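Local atomic coordinates of peptide chain release factor subunit 1 (Aeropyrum pernix, PDB entry 3AGK), a protein that probably directs the termination of translation at the stop codons UAA, UAG and UGA. Residues 309-314 with 329-334; 334-337 with 341-344. All blocks are in the same frame, centred on the assembly; numbering follows the deposited sequence.

Both contacts lie in eRF1 domain 3. Going along the chain, helix 304-312 comes first, then strand 316-322, helix 328-335 and strand 341-345. Contact 1 brings the two helices together and closes a loop of 14 residues that contains strand 316-322. Contact 2 follows directly and closes the three-residue link from helix 328-335 to strand 341-345. The loops are consecutive. Neither encloses or crosses the other, and they share Lys334. Their centres are about 7 Å apart, and Val332 CG2 of contact 1 meets Val342 CG1 of contact 2 at 4.2 Å. Helix 328-335 is thus tied to its neighbouring helix and to the next strand.

Contact 1: residues 309-314 with 329-334; sequences AALEMG and EEWVEK
The backbone O of Lys334 lies 4.1 Å from Leu311 CG and is hydrogen-bonded to Ser338 OG. The same hydroxyl makes a weak hydrogen bond to Leu311 O, so Ser338 bridges the two helix ends. This is a helix-helix contact in the alpha/beta fold of eRF1 domain 3. Helices 304-312 and 328-335 pack against each other, and both touch strand 316-322. The interface is small, about 115 Å² summed over both sides, and no hydrogen bond joins the two segments directly.

Leu311 supplies more than half of the buried surface. One methyl, CD2, also lies 4.2 Å from Lys334 CB. Trp331 carries its CG beside the backbone N and anti to the carbonyl carbon (chi1 -66°), which sends the indole out from its helix toward helix 304-312, where it packs on Val307 as well as Leu311. It also touches Leu319 and Ile321 of strand 316-322. NE1 is hydrogen-bonded to Asp327 OD2, which helps fix the rotation of the ring.

The long chain of Lys334 is extended beyond CB. It brings NZ over the centre of the Trp331 ring, 4.0 Å above the plane, in a cation-pi contact. Glu330 OE2 is a long ion-pair partner of the same NZ. The ring therefore meets a charge on one face and a methyl at its rim. That methyl, Leu311 CD2, lies in the ring plane, 3.9 Å from Trp331 CE3.

Contact 2: residues 334-337 with 341-344; sequences KAKS and QVIV
Ala335 CB and Val342 CG2 press together at 3.5 Å, closer than usual for two carbons. This pair is the tight part of the contact. Both CB atoms point toward the opposite segment, and Ala335 CA lies 6.7 Å from Val342 CA. The touching methyl of Val342 sits beside its own backbone N, with CG1 anti to that N (chi1 176°).

The contact joins the last two elements of a beta-alpha-beta unit made by strand 316-322, helix 328-335 and strand 341-345. The two strands run parallel, paired through backbone hydrogen bonds of Gln341 with Lys317 and Leu319 and of Ile343 with Leu319 and Ile321. Ala335 also touches Leu319, and Val342 touches Ile321, so the helix end and both strands share this apolar layer.

The outer side is looser. Lys336, the first residue to leave helical geometry, is exposed. Its side chain reaches from the helix end toward the strand, outside the methyl pair, and NZ stops 4.3 Å from Val342 CG2. Gln341 is exposed too, and its CB points away from the helix end, but the amide turns back, leaving Gln341 OE1 5.3 Å from Lys336 NZ, too far for a bond.

No hydrogen bond or salt bridge joins the segments. Their fit rests on the shape of small apolar groups, while the backbone pairing of Gln341 and Ile343 lies between the strands and not between helix and strand.

Contact 1: residues 309-314 with 329-334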
loop_
_atom_site.group_PDB
_atom_site.type_symbol
_atom_site.label_atom_id
_atom_site.label_comp_id
_atom_site.label_asym_id
_atom_site.label_seq_id
_atom_site.Cartn_x
_atom_site.Cartn_y
_atom_site.Cartn_z
ATOM N N ALA A 309 -28.974 16.113 5.469
ATOM C CA ALA A 309 -29.759 16.750 6.522
ATOM C C ALA A 309 -29.258 16.367 7.909
ATOM O O ALA A 309 -29.200 17.208 8.803
ATOM C CB ALA A 309 -31.240 16.409 6.372
ATOM N N ALA A 310 -28.887 15.102 8.093
ATOM C CA ALA A 310 -28.319 14.684 9.377
ATOM C C ALA A 310 -27.043 15.465 9.693
ATOM O O ALA A 310 -26.847 15.921 10.823
ATOM C CB ALA A 310 -28.051 13.187 9.399
ATOM N N LEU A 311 -26.185 15.615 8.687
ATOM C CA LEU A 311 -24.910 16.309 8.840
ATOM C C LEU A 311 -25.163 17.778 9.166
ATOM O O LEU A 311 -24.415 18.398 9.921
ATOM C CB LEU A 311 -24.108 16.218 7.540
ATOM C CG LEU A 311 -22.734 15.534 7.480
ATOM C CD1 LEU A 311 -22.410 14.596 8.665
ATOM C CD2 LEU A 311 -22.609 14.789 6.154
ATOM N N GLU A 312 -26.227 18.315 8.576
ATOM C CA GLU A 312 -26.570 19.732 8.650
ATOM C C GLU A 312 -26.913 20.159 10.081
ATOM O O GLU A 312 -26.755 21.329 10.457
ATOM C CB GLU A 312 -27.770 20.007 7.733
ATOM C CG GLU A 312 -27.619 21.188 6.783
ATOM C CD GLU A 312 -26.867 20.841 5.507
ATOM O OE1 GLU A 312 -27.530 20.479 4.509
ATOM O OE2 GLU A 312 -25.620 20.939 5.502
ATOM N N MET A 313 -27.411 19.217 10.873
ATOM C CA MET A 313 -27.782 19.528 12.243
ATOM C C MET A 313 -26.820 18.881 13.235
ATOM O O MET A 313 -27.145 18.692 14.412
ATOM C CB MET A 313 -29.240 19.139 12.524
ATOM C CG MET A 313 -29.538 17.655 12.474
ATOM S SD MET A 313 -31.307 17.414 12.250
ATOM C CE MET A 313 -31.513 15.764 12.899
ATOM N N GLY A 314 -25.624 18.561 12.752
ATOM C CA GLY A 314 -24.614 17.940 13.595
ATOM C C GLY A 314 -25.077 16.681 14.305
ATOM O O GLY A 314 -24.579 16.359 15.380
ATOM N N GLU A 329 -14.459 12.957 -1.309
ATOM C CA GLU A 329 -13.864 14.073 -0.591
ATOM C C GLU A 329 -14.906 15.115 -0.219
ATOM O O GLU A 329 -14.783 15.787 0.805
ATOM C CB GLU A 329 -12.726 14.701 -1.391
ATOM C CG GLU A 329 -11.733 15.463 -0.525
ATOM C CD GLU A 329 -11.032 14.571 0.495
ATOM O OE1 GLU A 329 -10.953 13.341 0.269
ATOM O OE2 GLU A 329 -10.556 15.105 1.521
ATOM N N GLU A 330 -15.936 15.238 -1.049
ATOM C CA GLU A 330 -17.018 16.169 -0.762
ATOM C C GLU A 330 -17.656 15.834 0.569
ATOM O O GLU A 330 -17.806 16.702 1.427
ATOM C CB GLU A 330 -18.056 16.156 -1.873
ATOM C CG GLU A 330 -17.563 16.815 -3.143
ATOM C CD GLU A 330 -18.597 16.792 -4.238
ATOM O OE1 GLU A 330 -18.202 16.781 -5.424
ATOM O OE2 GLU A 330 -19.806 16.775 -3.912
ATOM N N TRP A 331 -18.022 14.571 0.748
ATOM C CA TRP A 331 -18.543 14.117 2.032
ATOM C C TRP A 331 -17.553 14.305 3.185
ATOM O O TRP A 331 -17.962 14.555 4.320
ATOM C CB TRP A 331 -19.011 12.672 1.936
ATOM C CG TRP A 331 -20.186 12.547 1.041
ATOM C CD1 TRP A 331 -20.196 12.098 -0.243
ATOM C CD2 TRP A 331 -21.529 12.910 1.355
ATOM N NE1 TRP A 331 -21.471 12.146 -0.751
ATOM C CE2 TRP A 331 -22.310 12.641 0.211
ATOM C CE3 TRP A 331 -22.155 13.429 2.496
ATOM C CZ2 TRP A 331 -23.680 12.875 0.174
ATOM C CZ3 TRP A 331 -23.511 13.659 2.462
ATOM C CH2 TRP A 331 -24.263 13.384 1.307
ATOM N N VAL A 332 -16.259 14.208 2.896
ATOM C CA VAL A 332 -15.237 14.471 3.907
ATOM C C VAL A 332 -15.285 15.924 4.373
ATOM O O VAL A 332 -15.315 16.205 5.570
ATOM C CB VAL A 332 -13.825 14.140 3.397
ATOM C CG1 VAL A 332 -12.780 14.692 4.343
ATOM C CG2 VAL A 332 -13.655 12.638 3.248
ATOM N N GLU A 333 -15.284 16.846 3.419
ATOM C CA GLU A 333 -15.407 18.256 3.739
ATOM C C GLU A 333 -16.659 18.478 4.578
ATOM O O GLU A 333 -16.597 19.057 5.665
ATOM C CB GLU A 333 -15.470 19.090 2.455
ATOM C CG GLU A 333 -15.828 20.566 2.657
ATOM C CD GLU A 333 -14.686 21.393 3.229
ATOM O OE1 GLU A 333 -13.638 20.810 3.585
ATOM O OE2 GLU A 333 -14.838 22.632 3.321
ATOM N N LYS A 334 -17.794 18.005 4.068
ATOM C CA LYS A 334 -19.066 18.151 4.762
ATOM C C LYS A 334 -18.990 17.583 6.183
ATOM O O LYS A 334 -19.625 18.101 7.095
ATOM C CB LYS A 334 -20.191 17.490 3.958
ATOM C CG LYS A 334 -20.264 17.963 2.490
ATOM C CD LYS A 334 -21.340 17.229 1.669
ATOM C CE LYS A 334 -21.182 17.457 0.160
ATOM N NZ LYS A 334 -22.100 16.596 -0.642
#

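Contact 2: residues 334-337 with 341-344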
loop_
_atom_site.group_PDB
_atom_site.type_symbol
_atom_site.label_atom_id
_atom_site.label_comp_id
_atom_site.label_asym_id
_atom_site.label_seq_id
_atom_site.Cartn_x
_atom_site.Cartn_y
_atom_site.Cartn_z
ATOM N N LYS A 334 -17.794 18.005 4.068
ATOM C CA LYS A 334 -19.066 18.151 4.762
ATOM C C LYS A 334 -18.990 17.583 6.183
ATOM O O LYS A 334 -19.625 18.101 7.095
ATOM C CB LYS A 334 -20.191 17.490 3.958
ATOM C CG LYS A 334 -20.264 17.963 2.490
ATOM C CD LYS A 334 -21.340 17.229 1.669
ATOM C CE LYS A 334 -21.182 17.457 0.160
ATOM N NZ LYS A 334 -22.100 16.596 -0.642
ATOM N N ALA A 335 -18.204 16.524 6.372
ATOM C CA ALA A 335 -18.039 15.911 7.696
ATOM C C ALA A 335 -17.063 16.680 8.593
ATOM O O ALA A 335 -17.201 16.670 9.819
ATOM C CB ALA A 335 -17.615 14.456 7.567
ATOM N N LYS A 336 -16.066 17.316 7.978
ATOM C CA LYS A 336 -15.289 18.359 8.647
ATOM C C LYS A 336 -16.281 19.479 8.815
ATOM O O LYS A 336 -16.922 19.879 7.852
ATOM C CB LYS A 336 -14.132 18.836 7.771
ATOM C CG LYS A 336 -12.781 18.207 8.094
ATOM C CD LYS A 336 -12.760 16.718 7.794
ATOM C CE LYS A 336 -11.367 16.143 7.985
ATOM N NZ LYS A 336 -11.348 14.673 7.763
ATOM N N SER A 337 -16.434 19.979 10.031
ATOM C CA SER A 337 -17.643 20.712 10.350
ATOM C C SER A 337 -18.776 19.718 10.144
ATOM O O SER A 337 -18.624 18.750 9.402
ATOM C CB SER A 337 -17.829 21.917 9.437
ATOM O OG SER A 337 -19.122 22.468 9.616
ATOM N N GLN A 341 -16.900 12.269 12.635
ATOM C CA GLN A 341 -15.695 11.526 12.313
ATOM C C GLN A 341 -15.890 10.747 11.021
ATOM O O GLN A 341 -16.933 10.129 10.790
ATOM C CB GLN A 341 -15.291 10.595 13.443
ATOM C CG GLN A 341 -13.946 9.917 13.194
ATOM C CD GLN A 341 -12.859 10.896 12.744
ATOM O OE1 GLN A 341 -12.891 11.423 11.623
ATOM N NE2 GLN A 341 -11.885 11.136 13.621
ATOM N N VAL A 342 -14.881 10.802 10.167
ATOM C CA VAL A 342 -14.923 10.088 8.911
ATOM C C VAL A 342 -14.208 8.763 9.026
ATOM O O VAL A 342 -13.065 8.706 9.464
ATOM C CB VAL A 342 -14.231 10.877 7.809
ATOM C CG1 VAL A 342 -14.213 10.064 6.513
ATOM C CG2 VAL A 342 -14.922 12.229 7.623
ATOM N N ILE A 343 -14.903 7.698 8.643
ATOM C CA ILE A 343 -14.291 6.395 8.443
ATOM C C ILE A 343 -14.383 6.061 6.951
ATOM O O ILE A 343 -15.479 5.866 6.404
ATOM C CB ILE A 343 -15.025 5.290 9.243
ATOM C CG1 ILE A 343 -14.996 5.580 10.749
ATOM C CG2 ILE A 343 -14.446 3.903 8.917
ATOM C CD1 ILE A 343 -13.621 5.439 11.406
ATOM N N VAL A 344 -13.243 6.029 6.279
ATOM C CA VAL A 344 -13.239 5.582 4.896
ATOM C C VAL A 344 -13.193 4.057 4.848
ATOM O O VAL A 344 -12.298 3.439 5.411
ATOM C CB VAL A 344 -12.073 6.172 4.087
ATOM C CG1 VAL A 344 -12.185 5.740 2.636
ATOM C CG2 VAL A 344 -12.073 7.683 4.185
#